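Local coordinates for protein GEO10716p1 (Drosophila melanogaster, PDB 7BTG) that probably removes phosphate from phosphoarginine, as an arginine phosphatase of the low molecular weight protein tyrosine phosphatase family, at residues A19-L24 with E144-F149; V35-L40 with T64-R69; E48-G53 with D125-Q130; D75-D80 with L100-T105; S88-L93 with C106-L111. The protein carries 1 engineered substitution. One frame throughout, in Å; residues are numbered along the deposited sequence.

How the contacts relate
The chain opens with strand 2-7 and helix 13-27. Contact 1 joins that helix to the C-terminal helix 133-154 and so closes the longest loop, with the other four contacts inside it. Contact 2 ties edge strand 34-39 to the loop before helix 73-78. Contact 3 starts within that span, at the head of helix 51-58, and ends in the loop at 125-130, so the two cross. Contacts 4 and 5 lie between the segments of contact 3 and cross each other. Contact 4 ties helix 73-78 to the loop after helix 87-99, and contact 5 packs that helix on strand 107-110. A salt bridge from Arg69 to Asp75 links contact 2 with contact 4.

Contact 1. Residues A19-L24 with E144-F149; sequences AILKHL and ESCERF. With PO4 (phosphate ion), chain C.
Cys146 overlaps three side chains of helix 13-27 at once. Its SG lies 4.1 Å from Ile20 CG2. The same sulfur is also 4.1 Å from Leu21 CB. Cys146 CB meets Leu24 CD1 at 3.8 Å. The sulfur sits beside the backbone N of its own residue (chi1 -70°), and this carries it between Ile20 CG2 and Leu21 CB. Leu24 CD1 also reaches the aliphatic CG of Glu147, at 4.3 Å, near the outer margin of the contact. The helix axes are 10.1 Å apart and cross at -41°. Both helices touch strand 2-7, where Leu21 and Cys146 meet Phe5. Lys22 belongs to another side of helix 13-27. Its NZ forms a salt bridge with Glu18 and a weak bond to phosphate O1. Between the helices the meeting groups are methyls, methylenes and one sulfur. Apart from Glu147 at the margin, they are buried, which implies that shape and exclusion of water hold the helices together here, rather than directed polar bonds.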
# COMPACT_ATOMS: atom_id res chain seq x y z
N ALA A 19 7.78 0.23 -0.19
CA ALA A 19 9.16 0.17 -0.66
C ALA A 19 9.23 0.21 -2.19
O ALA A 19 10.13 0.85 -2.76
CB ALA A 19 9.83 -1.09 -0.13
N ILE A 20 8.29 -0.46 -2.85
CA ILE A 20 8.24 -0.50 -4.32
C ILE A 20 8.04 0.90 -4.88
O ILE A 20 8.76 1.34 -5.79
CB ILE A 20 7.12 -1.44 -4.79
CG1 ILE A 20 7.63 -2.88 -4.81
CG2 ILE A 20 6.58 -1.00 -6.15
CD1 ILE A 20 6.54 -3.91 -5.00
N LEU A 21 7.04 1.62 -4.37
CA LEU A 21 6.76 2.96 -4.88
C LEU A 21 7.89 3.91 -4.53
O LEU A 21 8.21 4.82 -5.30
CB LEU A 21 5.44 3.48 -4.32
CG LEU A 21 5.11 4.86 -4.86
CD1 LEU A 21 5.05 4.77 -6.38
CD2 LEU A 21 3.81 5.43 -4.28
N LYS A 22 8.49 3.73 -3.34
CA LYS A 22 9.67 4.51 -2.98
C LYS A 22 10.78 4.34 -4.02
O LYS A 22 11.43 5.33 -4.40
CB LYS A 22 10.16 4.12 -1.59
CG LYS A 22 9.68 5.05 -0.50
CD LYS A 22 9.93 4.48 0.90
CE LYS A 22 9.48 5.49 1.96
NZ LYS A 22 9.92 5.08 3.32
N HIS A 23 11.00 3.11 -4.49
CA HIS A 23 12.00 2.86 -5.52
C HIS A 23 11.62 3.53 -6.83
O HIS A 23 12.43 4.23 -7.44
CB HIS A 23 12.20 1.36 -5.72
CG HIS A 23 13.28 1.02 -6.71
ND1 HIS A 23 14.56 1.55 -6.63
CD2 HIS A 23 13.28 0.22 -7.80
CE1 HIS A 23 15.29 1.08 -7.63
NE2 HIS A 23 14.53 0.27 -8.35
N LEU A 24 10.37 3.33 -7.27
CA LEU A 24 9.93 3.92 -8.53
C LEU A 24 10.17 5.43 -8.56
O LEU A 24 10.65 5.95 -9.57
CB LEU A 24 8.46 3.59 -8.77
CG LEU A 24 8.16 2.14 -9.16
CD1 LEU A 24 6.66 1.93 -9.26
CD2 LEU A 24 8.86 1.74 -10.47
N GLU A 144 2.68 -3.67 -10.87
CA GLU A 144 1.93 -3.14 -12.00
C GLU A 144 1.01 -2.02 -11.55
O GLU A 144 0.93 -0.97 -12.21
CB GLU A 144 1.12 -4.22 -12.71
CG GLU A 144 0.38 -3.68 -13.95
CD GLU A 144 -0.41 -4.75 -14.71
OE1 GLU A 144 -0.24 -5.95 -14.40
OE2 GLU A 144 -1.19 -4.38 -15.62
N SER A 145 0.33 -2.22 -10.40
CA SER A 145 -0.59 -1.21 -9.87
C SER A 145 0.11 0.12 -9.68
O SER A 145 -0.40 1.16 -10.10
CB SER A 145 -1.19 -1.68 -8.54
OG SER A 145 -1.90 -2.90 -8.65
N CYS A 146 1.27 0.12 -9.01
CA CYS A 146 2.00 1.37 -8.83
C CYS A 146 2.43 1.96 -10.18
O CYS A 146 2.45 3.18 -10.36
CB CYS A 146 3.23 1.15 -7.95
SG CYS A 146 2.92 0.81 -6.21
N GLU A 147 2.83 1.10 -11.12
CA GLU A 147 3.27 1.61 -12.42
C GLU A 147 2.15 2.33 -13.14
O GLU A 147 2.32 3.47 -13.59
CB GLU A 147 3.80 0.47 -13.26
CG GLU A 147 4.96 -0.21 -12.62
CD GLU A 147 5.97 -0.67 -13.61
OE1 GLU A 147 6.42 0.17 -14.41
OE2 GLU A 147 6.29 -1.87 -13.59
N ARG A 148 0.99 1.69 -13.26
CA ARG A 148 -0.10 2.37 -13.96
C ARG A 148 -0.59 3.58 -13.19
O ARG A 148 -0.99 4.57 -13.81
CB ARG A 148 -1.24 1.38 -14.23
CG ARG A 148 -0.76 0.24 -15.10
CD ARG A 148 -1.85 -0.46 -15.83
NE ARG A 148 -1.29 -1.56 -16.60
CZ ARG A 148 -0.80 -1.44 -17.83
NH1 ARG A 148 -0.81 -0.27 -18.44
NH2 ARG A 148 -0.30 -2.50 -18.46
N PHE A 149 -0.51 3.55 -11.86
CA PHE A 149 -0.90 4.71 -11.08
C PHE A 149 -0.02 5.92 -11.39
O PHE A 149 -0.51 7.04 -11.53
CB PHE A 149 -0.86 4.40 -9.58
CG PHE A 149 -0.87 5.63 -8.71
CD1 PHE A 149 0.26 5.99 -7.99
CD2 PHE A 149 -1.98 6.43 -8.65
CE1 PHE A 149 0.27 7.11 -7.19
CE2 PHE A 149 -1.98 7.57 -7.85
CZ PHE A 149 -0.85 7.91 -7.13
P PO4 C . 9.16 4.27 7.22
O1 PO4 C . 9.80 5.43 6.51
O2 PO4 C . 9.52 2.95 6.55
O3 PO4 C . 9.68 4.23 8.64
O4 PO4 C . 7.66 4.52 7.30

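Contact 2. Residues V35-L40 with T64-R69; sequences VDSAGL and TNHLGR. With PO4 (phosphate ion), chain C.
Arg69 reaches back along strand 34-39 to Asp36 and lays its guanidinium over Ala38. Its NH2 donates to Asp36 OD1 at 2.9 Å, with the acceptor near the guanidinium plane. The donor comes from above the carboxylate plane, 39° out of it. Ala38 CB lies 3.8 Å above the middle of the guanidinium. NH1 has a second carboxylate, Asp75, which helps fix the rotation of the group. With a leucine in place of Arg69, Asp36 and Asp75 would probably both lose their shared positive partner. The Arg69 backbone joins in as well, through a weak bond from Gly39 N to its O. His66 has its CG anti to the backbone N (chi1 176°), which aims the ring at the strand. Ser37 OG stands over one ring face, 3.2 Å above the plane and toward the rim. Both residues have partners elsewhere: His66 NE2 binds Asn10, and Ser37 OG binds Asn10 and Glu18. His66 ND1 donates to phosphate O4 at 3.3 Å. A serine and a histidine gathered round this asparagine are consistent with the network that braces the phosphate-binding loop in low molecular weight tyrosine phosphatases.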
# COMPACT_ATOMS: atom_id res chain seq x y z
N VAL A 35 5.92 8.60 0.80
CA VAL A 35 5.25 7.31 0.76
C VAL A 35 5.37 6.68 2.14
O VAL A 35 6.42 6.76 2.77
CB VAL A 35 5.85 6.39 -0.32
CG1 VAL A 35 5.05 5.11 -0.47
CG2 VAL A 35 5.94 7.13 -1.65
N ASP A 36 4.28 6.08 2.61
CA ASP A 36 4.24 5.49 3.95
C ASP A 36 3.26 4.33 3.93
O ASP A 36 2.60 4.06 2.92
CB ASP A 36 3.87 6.55 5.00
CG ASP A 36 4.09 6.06 6.43
OD1 ASP A 36 3.47 6.63 7.36
OD2 ASP A 36 4.87 5.10 6.62
N SER A 37 3.14 3.63 5.06
CA SER A 37 2.13 2.57 5.11
C SER A 37 1.65 2.39 6.55
O SER A 37 2.31 2.80 7.51
CB SER A 37 2.65 1.25 4.52
OG SER A 37 3.71 0.69 5.27
N ALA A 38 0.45 1.81 6.67
CA ALA A 38 -0.20 1.66 7.96
C ALA A 38 -1.18 0.50 7.86
O ALA A 38 -1.42 -0.05 6.78
CB ALA A 38 -0.89 2.96 8.38
N GLY A 39 -1.77 0.14 9.01
CA GLY A 39 -2.60 -1.06 9.11
C GLY A 39 -3.89 -0.80 9.86
O GLY A 39 -4.14 0.29 10.35
N LEU A 40 -4.70 -1.85 9.94
CA LEU A 40 -6.04 -1.77 10.51
C LEU A 40 -6.24 -2.67 11.74
O LEU A 40 -7.38 -2.81 12.21
CB LEU A 40 -7.06 -2.10 9.41
CG LEU A 40 -6.96 -1.22 8.15
CD1 LEU A 40 -7.72 -1.80 7.01
CD2 LEU A 40 -7.47 0.22 8.41
N THR A 64 13.23 -2.69 3.43
CA THR A 64 12.29 -1.93 4.23
C THR A 64 12.68 -2.00 5.69
O THR A 64 13.08 -3.05 6.21
CB THR A 64 10.86 -2.41 4.07
OG1 THR A 64 10.07 -1.85 5.12
CG2 THR A 64 10.79 -3.93 4.13
N ASN A 65 12.54 -0.85 6.35
CA ASN A 65 12.78 -0.58 7.76
C ASN A 65 11.52 -0.71 8.63
O ASN A 65 11.63 -0.80 9.86
CB ASN A 65 13.30 0.85 7.88
CG ASN A 65 12.57 1.80 6.92
OD1 ASN A 65 12.26 1.43 5.76
ND2 ASN A 65 12.31 3.02 7.37
N HIS A 66 10.36 -0.76 7.99
CA HIS A 66 9.12 -0.19 8.50
C HIS A 66 8.61 -0.93 9.73
O HIS A 66 8.52 -2.16 9.74
CB HIS A 66 8.07 -0.23 7.38
CG HIS A 66 6.72 0.24 7.78
ND1 HIS A 66 6.38 1.57 7.80
CD2 HIS A 66 5.60 -0.44 8.14
CE1 HIS A 66 5.11 1.70 8.16
NE2 HIS A 66 4.62 0.49 8.37
N LEU A 67 8.25 -0.18 10.76
CA LEU A 67 7.56 -0.75 11.91
C LEU A 67 6.05 -0.71 11.67
O LEU A 67 5.50 0.34 11.34
CB LEU A 67 7.91 0.03 13.18
CG LEU A 67 9.35 0.03 13.72
CD1 LEU A 67 9.54 1.09 14.80
CD2 LEU A 67 9.73 -1.34 14.25
N GLY A 68 5.39 -1.84 11.89
CA GLY A 68 3.94 -1.89 11.76
C GLY A 68 3.26 -0.87 12.66
O GLY A 68 3.61 -0.75 13.83
N ARG A 69 2.31 -0.10 12.12
CA ARG A 69 1.59 0.88 12.91
C ARG A 69 0.13 0.91 12.47
O ARG A 69 -0.22 0.47 11.37
CB ARG A 69 2.21 2.29 12.82
CG ARG A 69 1.98 2.99 11.47
CD ARG A 69 2.55 4.40 11.47
NE ARG A 69 2.26 5.14 10.23
CZ ARG A 69 1.13 5.81 10.01
NH1 ARG A 69 0.17 5.82 10.93
NH2 ARG A 69 0.95 6.46 8.86
P PO4 C . 9.16 4.27 7.22
O1 PO4 C . 9.80 5.43 6.51
O2 PO4 C . 9.52 2.95 6.55
O3 PO4 C . 9.68 4.23 8.64
O4 PO4 C . 7.66 4.52 7.30

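Contact 3. Residues E48-G53 with D125-Q130; sequences EPQARG and DPYFIQ
Gln50 lays its side-chain amide against one face of the ring of Tyr127, and this is the close-fitting part of the contact, although Tyr127 itself lies exposed. Gln50 OE1 does the touching, 3.5 Å from Tyr127 CE2 and offset toward the ring's rim. The amide and ring planes are only 21° apart, nearly flat together. With chi1 at -160° Gln50 CG points away from its own N, and the extended chain beyond carries the amide to the ring. Tyr127 OH bonds to Asn44, holding the far end of the ring. An alanine in place of Gln50 is likely to leave this ring face without its amide cover and Tyr127 freer to tilt. Phe135 of helix 133-154 packs against Gln50, Arg52 and Pro126. The loose side is the Arg52 edge, with Gln130 in solvent beyond it. Arg52 bends at its second and third torsions to bring its guanidinium edge to the loop carbonyls. Arg52 NH1 gives a weak bond to Tyr127 O at 3.3 Å. The approach of NH2 to Ile129 O is too short to trust. The loop is shaped by an Asx turn, Tyr127 N to Asp125 OD1 at 2.8 Å, overlapping a type I turn from Pro126 to Ile129. With a phosphate about 4 Å from the Tyr127 side chain, this is consistent with the Asp-Pro-Tyr loop at the active-site rim of the family.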
# COMPACT_ATOMS: atom_id res chain seq x y z
N GLU A 48 8.67 -5.39 12.51
CA GLU A 48 9.16 -5.17 11.16
C GLU A 48 8.42 -6.06 10.17
O GLU A 48 7.81 -7.06 10.57
CB GLU A 48 10.67 -5.47 11.10
CG GLU A 48 11.55 -4.38 11.70
CD GLU A 48 12.94 -4.34 11.10
OE1 GLU A 48 13.61 -5.40 11.07
OE2 GLU A 48 13.38 -3.25 10.67
N PRO A 49 8.45 -5.73 8.87
CA PRO A 49 7.68 -6.52 7.90
C PRO A 49 8.06 -7.98 7.97
O PRO A 49 9.19 -8.34 8.32
CB PRO A 49 8.05 -5.90 6.55
CG PRO A 49 8.45 -4.49 6.90
CD PRO A 49 9.17 -4.63 8.21
N GLN A 50 7.09 -8.84 7.65
CA GLN A 50 7.30 -10.26 7.81
C GLN A 50 8.48 -10.71 6.97
O GLN A 50 8.64 -10.30 5.81
CB GLN A 50 6.05 -11.02 7.40
CG GLN A 50 6.02 -12.40 7.98
CD GLN A 50 4.93 -13.26 7.38
OE1 GLN A 50 4.20 -13.94 8.10
NE2 GLN A 50 4.84 -13.24 6.05
N ALA A 51 9.30 -11.59 7.55
CA ALA A 51 10.66 -11.80 7.05
C ALA A 51 10.67 -12.26 5.59
O ALA A 51 11.53 -11.83 4.81
CB ALA A 51 11.38 -12.80 7.94
N ARG A 52 9.73 -13.11 5.20
CA ARG A 52 9.78 -13.60 3.83
C ARG A 52 9.44 -12.54 2.79
O ARG A 52 9.66 -12.77 1.60
CB ARG A 52 8.85 -14.81 3.68
CG ARG A 52 7.43 -14.52 3.99
CD ARG A 52 6.75 -15.72 4.64
NE ARG A 52 6.08 -16.63 3.70
CZ ARG A 52 4.87 -17.14 3.93
NH1 ARG A 52 4.22 -16.78 5.02
NH2 ARG A 52 4.30 -17.97 3.07
N GLY A 53 8.94 -11.38 3.22
CA GLY A 53 8.66 -10.29 2.30
C GLY A 53 9.87 -9.39 2.17
O GLY A 53 10.15 -8.86 1.09
N ASP A 125 -4.05 -11.06 1.00
CA ASP A 125 -3.15 -11.18 2.15
C ASP A 125 -2.30 -12.44 2.04
O ASP A 125 -2.85 -13.54 2.09
CB ASP A 125 -3.96 -11.23 3.45
CG ASP A 125 -3.08 -11.13 4.68
OD1 ASP A 125 -1.83 -11.20 4.55
OD2 ASP A 125 -3.64 -10.95 5.77
N PRO A 126 -0.98 -12.32 1.91
CA PRO A 126 -0.12 -13.51 1.84
C PRO A 126 0.34 -14.05 3.19
O PRO A 126 1.00 -15.08 3.21
CB PRO A 126 1.10 -13.00 1.05
CG PRO A 126 1.23 -11.58 1.50
CD PRO A 126 -0.21 -11.08 1.69
N TYR A 127 -0.00 -13.36 4.29
CA TYR A 127 0.51 -13.70 5.62
C TYR A 127 0.42 -15.19 5.93
O TYR A 127 1.38 -15.78 6.44
CB TYR A 127 -0.25 -12.91 6.69
CG TYR A 127 0.36 -12.94 8.08
CD1 TYR A 127 0.02 -13.93 9.00
CD2 TYR A 127 1.26 -11.96 8.48
CE1 TYR A 127 0.59 -13.95 10.28
CE2 TYR A 127 1.83 -11.98 9.75
CZ TYR A 127 1.48 -12.97 10.64
OH TYR A 127 2.06 -12.97 11.89
N PHE A 128 -0.70 -15.82 5.61
CA PHE A 128 -0.99 -17.19 6.02
C PHE A 128 -0.87 -18.18 4.87
O PHE A 128 -1.24 -19.35 5.03
CB PHE A 128 -2.39 -17.27 6.61
CG PHE A 128 -3.44 -16.74 5.68
CD1 PHE A 128 -3.86 -15.43 5.77
CD2 PHE A 128 -3.98 -17.55 4.70
CE1 PHE A 128 -4.80 -14.93 4.90
CE2 PHE A 128 -4.92 -17.06 3.82
CZ PHE A 128 -5.34 -15.74 3.92
N ILE A 129 -0.41 -17.74 3.72
CA ILE A 129 -0.28 -18.58 2.54
C ILE A 129 1.08 -19.26 2.61
O ILE A 129 2.11 -18.59 2.71
CB ILE A 129 -0.44 -17.76 1.26
CG1 ILE A 129 -1.85 -17.20 1.17
CG2 ILE A 129 -0.11 -18.62 0.05
CD1 ILE A 129 -2.94 -18.27 1.03
N GLN A 130 1.08 -20.59 2.58
CA GLN A 130 2.32 -21.33 2.76
C GLN A 130 3.24 -21.12 1.56
O GLN A 130 2.82 -21.22 0.41
CB GLN A 130 2.05 -22.82 2.98
CG GLN A 130 3.17 -23.53 3.76
CD GLN A 130 3.10 -25.06 3.68
OE1 GLN A 130 2.04 -25.66 3.86
NE2 GLN A 130 4.24 -25.69 3.42

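Contact 4. Residues D75-D80 with L100-T105; sequences DFYDFD and LTPSPT
This is a mixed apolar and polar surface contact, where the end of helix 73-78 meets the loop from helix 87-99 to strand 107-110. Tyr77 spans it: CG lies beside the backbone N (chi1 -59°), sending the ring to the loop. Tyr77 OH donates to Pro102 O at 2.6 Å, in the carbonyl plane and on a lone pair, with a C=O...O angle of 141°. The carbonyl oxygen lies at the edge of the tyrosine ring. Leu100 CB and the Pro102 ring also crowd round the hydroxyl, with Pro102 CG 3.0 Å from Tyr77 OH. Deeper in, Leu100 CD1 touches Phe76 CB at 3.6 Å. Pro104 CG packs on Phe76 CB at 3.8 Å. The Phe76 ring turns away from the loop to Leu93, Met96 and Ala97 of helix 87-99. At the other end a water donates to Phe79 O and has a weak link to Thr105 OG1. The two connections lead into neighbouring parallel strands, 81-84 and 107-110, as in the doubly wound alpha/beta fold of this family.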
# COMPACT_ATOMS: atom_id res chain seq x y z
N ASP A 75 -3.83 10.59 9.69
CA ASP A 75 -3.45 10.09 8.38
C ASP A 75 -4.43 10.53 7.29
O ASP A 75 -4.01 10.86 6.18
CB ASP A 75 -3.34 8.57 8.43
CG ASP A 75 -2.12 8.11 9.19
OD1 ASP A 75 -1.08 8.76 9.03
OD2 ASP A 75 -2.22 7.12 9.94
N PHE A 76 -5.72 10.57 7.61
CA PHE A 76 -6.71 10.89 6.60
C PHE A 76 -6.63 12.33 6.10
O PHE A 76 -7.14 12.63 5.02
CB PHE A 76 -8.11 10.61 7.15
CG PHE A 76 -8.42 9.15 7.24
CD1 PHE A 76 -9.14 8.52 6.23
CD2 PHE A 76 -7.98 8.39 8.31
CE1 PHE A 76 -9.42 7.17 6.30
CE2 PHE A 76 -8.27 7.03 8.39
CZ PHE A 76 -8.98 6.43 7.37
N TYR A 77 -6.00 13.22 6.87
CA TYR A 77 -5.81 14.60 6.47
C TYR A 77 -4.43 14.87 5.88
O TYR A 77 -4.25 15.92 5.25
CB TYR A 77 -6.02 15.54 7.67
CG TYR A 77 -7.39 15.44 8.30
CD1 TYR A 77 -8.49 16.04 7.71
CD2 TYR A 77 -7.58 14.78 9.50
CE1 TYR A 77 -9.73 15.97 8.28
CE2 TYR A 77 -8.82 14.71 10.08
CZ TYR A 77 -9.89 15.31 9.47
OH TYR A 77 -11.12 15.24 10.04
N ASP A 78 -3.47 13.97 6.07
CA ASP A 78 -2.10 14.19 5.65
C ASP A 78 -1.71 13.43 4.38
O ASP A 78 -0.53 13.42 4.04
CB ASP A 78 -1.13 13.81 6.77
CG ASP A 78 -1.30 14.65 8.02
OD1 ASP A 78 -1.75 15.82 7.91
OD2 ASP A 78 -0.99 14.14 9.11
N PHE A 79 -2.63 12.78 3.69
CA PHE A 79 -2.23 12.06 2.49
C PHE A 79 -3.18 12.39 1.35
O PHE A 79 -4.35 12.72 1.57
CB PHE A 79 -2.18 10.54 2.72
CG PHE A 79 -1.03 10.10 3.57
CD1 PHE A 79 0.19 9.77 2.99
CD2 PHE A 79 -1.14 10.05 4.96
CE1 PHE A 79 1.26 9.39 3.78
CE2 PHE A 79 -0.08 9.67 5.74
CZ PHE A 79 1.12 9.33 5.17
N ASP A 80 -2.65 12.31 0.13
CA ASP A 80 -3.44 12.54 -1.07
C ASP A 80 -4.14 11.26 -1.53
O ASP A 80 -5.27 11.30 -2.02
CB ASP A 80 -2.55 13.09 -2.20
CG ASP A 80 -1.75 14.31 -1.77
OD1 ASP A 80 -2.36 15.35 -1.41
OD2 ASP A 80 -0.51 14.25 -1.79
N LEU A 100 -14.86 11.04 10.62
CA LEU A 100 -14.14 12.25 10.98
C LEU A 100 -15.00 13.46 10.61
O LEU A 100 -15.38 13.60 9.44
CB LEU A 100 -12.79 12.29 10.25
CG LEU A 100 -11.95 11.05 10.51
CD1 LEU A 100 -10.64 11.05 9.69
CD2 LEU A 100 -11.70 10.92 12.02
N THR A 101 -15.30 14.32 11.59
CA THR A 101 -16.30 15.37 11.38
C THR A 101 -15.87 16.33 10.28
O THR A 101 -16.61 16.47 9.28
CB THR A 101 -16.62 16.07 12.69
N PRO A 102 -14.70 17.00 10.35
CA PRO A 102 -14.22 17.66 9.13
C PRO A 102 -13.85 16.59 8.11
O PRO A 102 -12.82 15.92 8.26
CB PRO A 102 -13.00 18.47 9.59
CG PRO A 102 -12.54 17.79 10.80
CD PRO A 102 -13.71 17.10 11.45
N SER A 103 -14.71 16.37 7.12
CA SER A 103 -14.47 15.33 6.13
C SER A 103 -13.09 15.48 5.51
O SER A 103 -12.70 16.60 5.14
CB SER A 103 -15.54 15.37 5.04
OG SER A 103 -16.73 14.75 5.46
N PRO A 104 -12.32 14.40 5.37
CA PRO A 104 -11.02 14.50 4.71
C PRO A 104 -11.18 14.59 3.21
O PRO A 104 -12.24 14.30 2.65
CB PRO A 104 -10.31 13.20 5.11
CG PRO A 104 -11.25 12.53 6.14
CD PRO A 104 -12.60 13.02 5.80
N THR A 105 -10.10 15.02 2.55
CA THR A 105 -10.07 15.07 1.09
C THR A 105 -9.10 14.07 0.49
O THR A 105 -8.87 14.11 -0.73
CB THR A 105 -9.72 16.48 0.61
OG1 THR A 105 -8.65 17.01 1.40
CG2 THR A 105 -10.92 17.39 0.73
O HOH W 1 -5.72 15.42 1.68

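Contact 5. Residues S88-L93 with C106-L111; sequences SNLLEL and CKIQLL
Leu90 places CD1 over one face of the peptide group between Gln109 and Leu110, 4.0 Å from both Gln109 C and Leu110 N. The methyl stands almost straight above that peptide plane. A chi1 of -172° swings Leu90 CG to the far side from its N, which points the branch at the strand. The side-chain amides lie elsewhere. The carboxamide of Gln109 is on the side of the strand away from helix 87-99, with OE1 bonded to Tyr114 OH. Asn89 OD1 turns to the segment just ahead of the helix and accepts from Met85 N. Ile108 carries the rest of the contact. Its CG2 meets Leu90 CD1 at 3.7 Å and Leu93 CB at 4.0 Å, so this methyl fits between two leucines one helical turn apart. These segments are the helix and second strand of a beta-alpha-beta crossover that begins with strand 81-84. The helix runs back over the sheet, its axis 161° from that of strand 107-110 and 8.5 Å from it. The strand is the outermost on its side of the sheet, with strand 81-84 as its parallel neighbour. Ile108 CD1 reaches toward the helix backbone and lies 4.0 Å from Leu93 O. Phe76 touches both Leu93 and Ile108, and Val6 and Ile71 also meet Leu93.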
# COMPACT_ATOMS: atom_id res chain seq x y z
N SER A 88 -12.34 -5.43 1.83
CA SER A 88 -12.44 -5.33 3.28
C SER A 88 -11.72 -4.08 3.79
O SER A 88 -12.32 -3.28 4.52
CB SER A 88 -11.86 -6.58 3.94
OG SER A 88 -11.60 -6.33 5.31
N ASN A 89 -10.43 -3.94 3.46
CA ASN A 89 -9.68 -2.74 3.84
C ASN A 89 -10.43 -1.50 3.40
O ASN A 89 -10.60 -0.55 4.17
CB ASN A 89 -8.28 -2.68 3.21
CG ASN A 89 -7.42 -3.92 3.43
OD1 ASN A 89 -6.45 -4.11 2.67
ND2 ASN A 89 -7.70 -4.72 4.45
N LEU A 90 -10.85 -1.48 2.13
CA LEU A 90 -11.51 -0.30 1.57
C LEU A 90 -12.72 0.10 2.40
O LEU A 90 -12.87 1.26 2.77
CB LEU A 90 -11.92 -0.55 0.12
CG LEU A 90 -12.45 0.63 -0.69
CD1 LEU A 90 -11.39 1.68 -0.82
CD2 LEU A 90 -12.90 0.16 -2.10
N LEU A 91 -13.59 -0.87 2.71
CA LEU A 91 -14.81 -0.56 3.46
C LEU A 91 -14.49 -0.04 4.85
O LEU A 91 -15.16 0.88 5.33
CB LEU A 91 -15.71 -1.79 3.56
CG LEU A 91 -16.40 -2.24 2.28
CD1 LEU A 91 -17.60 -3.09 2.62
CD2 LEU A 91 -16.80 -1.04 1.46
N GLU A 92 -13.49 -0.62 5.52
CA GLU A 92 -13.15 -0.13 6.84
C GLU A 92 -12.58 1.27 6.76
O GLU A 92 -12.84 2.11 7.63
CB GLU A 92 -12.16 -1.07 7.54
CG GLU A 92 -12.68 -2.49 7.71
CD GLU A 92 -11.77 -3.38 8.55
OE1 GLU A 92 -10.80 -2.88 9.14
OE2 GLU A 92 -12.06 -4.59 8.64
N LEU A 93 -11.81 1.56 5.69
CA LEU A 93 -11.24 2.89 5.55
C LEU A 93 -12.30 3.90 5.17
O LEU A 93 -12.22 5.07 5.56
CB LEU A 93 -10.12 2.90 4.51
CG LEU A 93 -8.77 2.26 4.79
CD1 LEU A 93 -7.98 2.13 3.49
CD2 LEU A 93 -7.96 3.09 5.81
N CYS A 106 -8.52 13.19 1.29
CA CYS A 106 -7.72 12.13 0.70
C CYS A 106 -8.61 11.29 -0.22
O CYS A 106 -9.79 11.06 0.06
CB CYS A 106 -7.12 11.25 1.79
SG CYS A 106 -8.38 10.53 2.86
N LYS A 107 -8.03 10.83 -1.32
CA LYS A 107 -8.70 9.84 -2.14
C LYS A 107 -8.37 8.45 -1.59
O LYS A 107 -7.20 8.13 -1.36
CB LYS A 107 -8.26 9.98 -3.60
CG LYS A 107 -8.31 11.43 -4.07
CD LYS A 107 -8.37 11.55 -5.58
CE LYS A 107 -9.11 12.82 -5.99
NZ LYS A 107 -10.57 12.58 -6.11
N ILE A 108 -9.40 7.65 -1.36
CA ILE A 108 -9.27 6.30 -0.82
C ILE A 108 -9.67 5.32 -1.91
O ILE A 108 -10.82 5.33 -2.37
CB ILE A 108 -10.13 6.11 0.44
CG1 ILE A 108 -9.70 7.09 1.54
CG2 ILE A 108 -10.03 4.66 0.89
CD1 ILE A 108 -10.76 7.31 2.63
N GLN A 109 -8.75 4.45 -2.32
CA GLN A 109 -9.00 3.65 -3.51
C GLN A 109 -8.38 2.27 -3.35
O GLN A 109 -7.38 2.08 -2.65
CB GLN A 109 -8.44 4.33 -4.79
CG GLN A 109 -8.97 5.76 -5.03
CD GLN A 109 -8.24 6.51 -6.15
OE1 GLN A 109 -7.17 6.11 -6.61
NE2 GLN A 109 -8.83 7.60 -6.59
N LEU A 110 -9.01 1.30 -4.01
CA LEU A 110 -8.43 -0.02 -4.18
C LEU A 110 -7.20 0.11 -5.06
O LEU A 110 -7.30 0.57 -6.20
CB LEU A 110 -9.47 -0.93 -4.81
CG LEU A 110 -9.36 -2.43 -4.77
CD1 LEU A 110 -9.42 -2.92 -3.33
CD2 LEU A 110 -10.49 -3.00 -5.58
N LEU A 111 -6.02 -0.25 -4.54
CA LEU A 111 -4.79 -0.07 -5.31
C LEU A 111 -4.85 -0.85 -6.62
O LEU A 111 -4.43 -0.36 -7.67
CB LEU A 111 -3.57 -0.51 -4.50
CG LEU A 111 -2.29 -0.71 -5.32
CD1 LEU A 111 -1.78 0.63 -5.81
CD2 LEU A 111 -1.21 -1.40 -4.49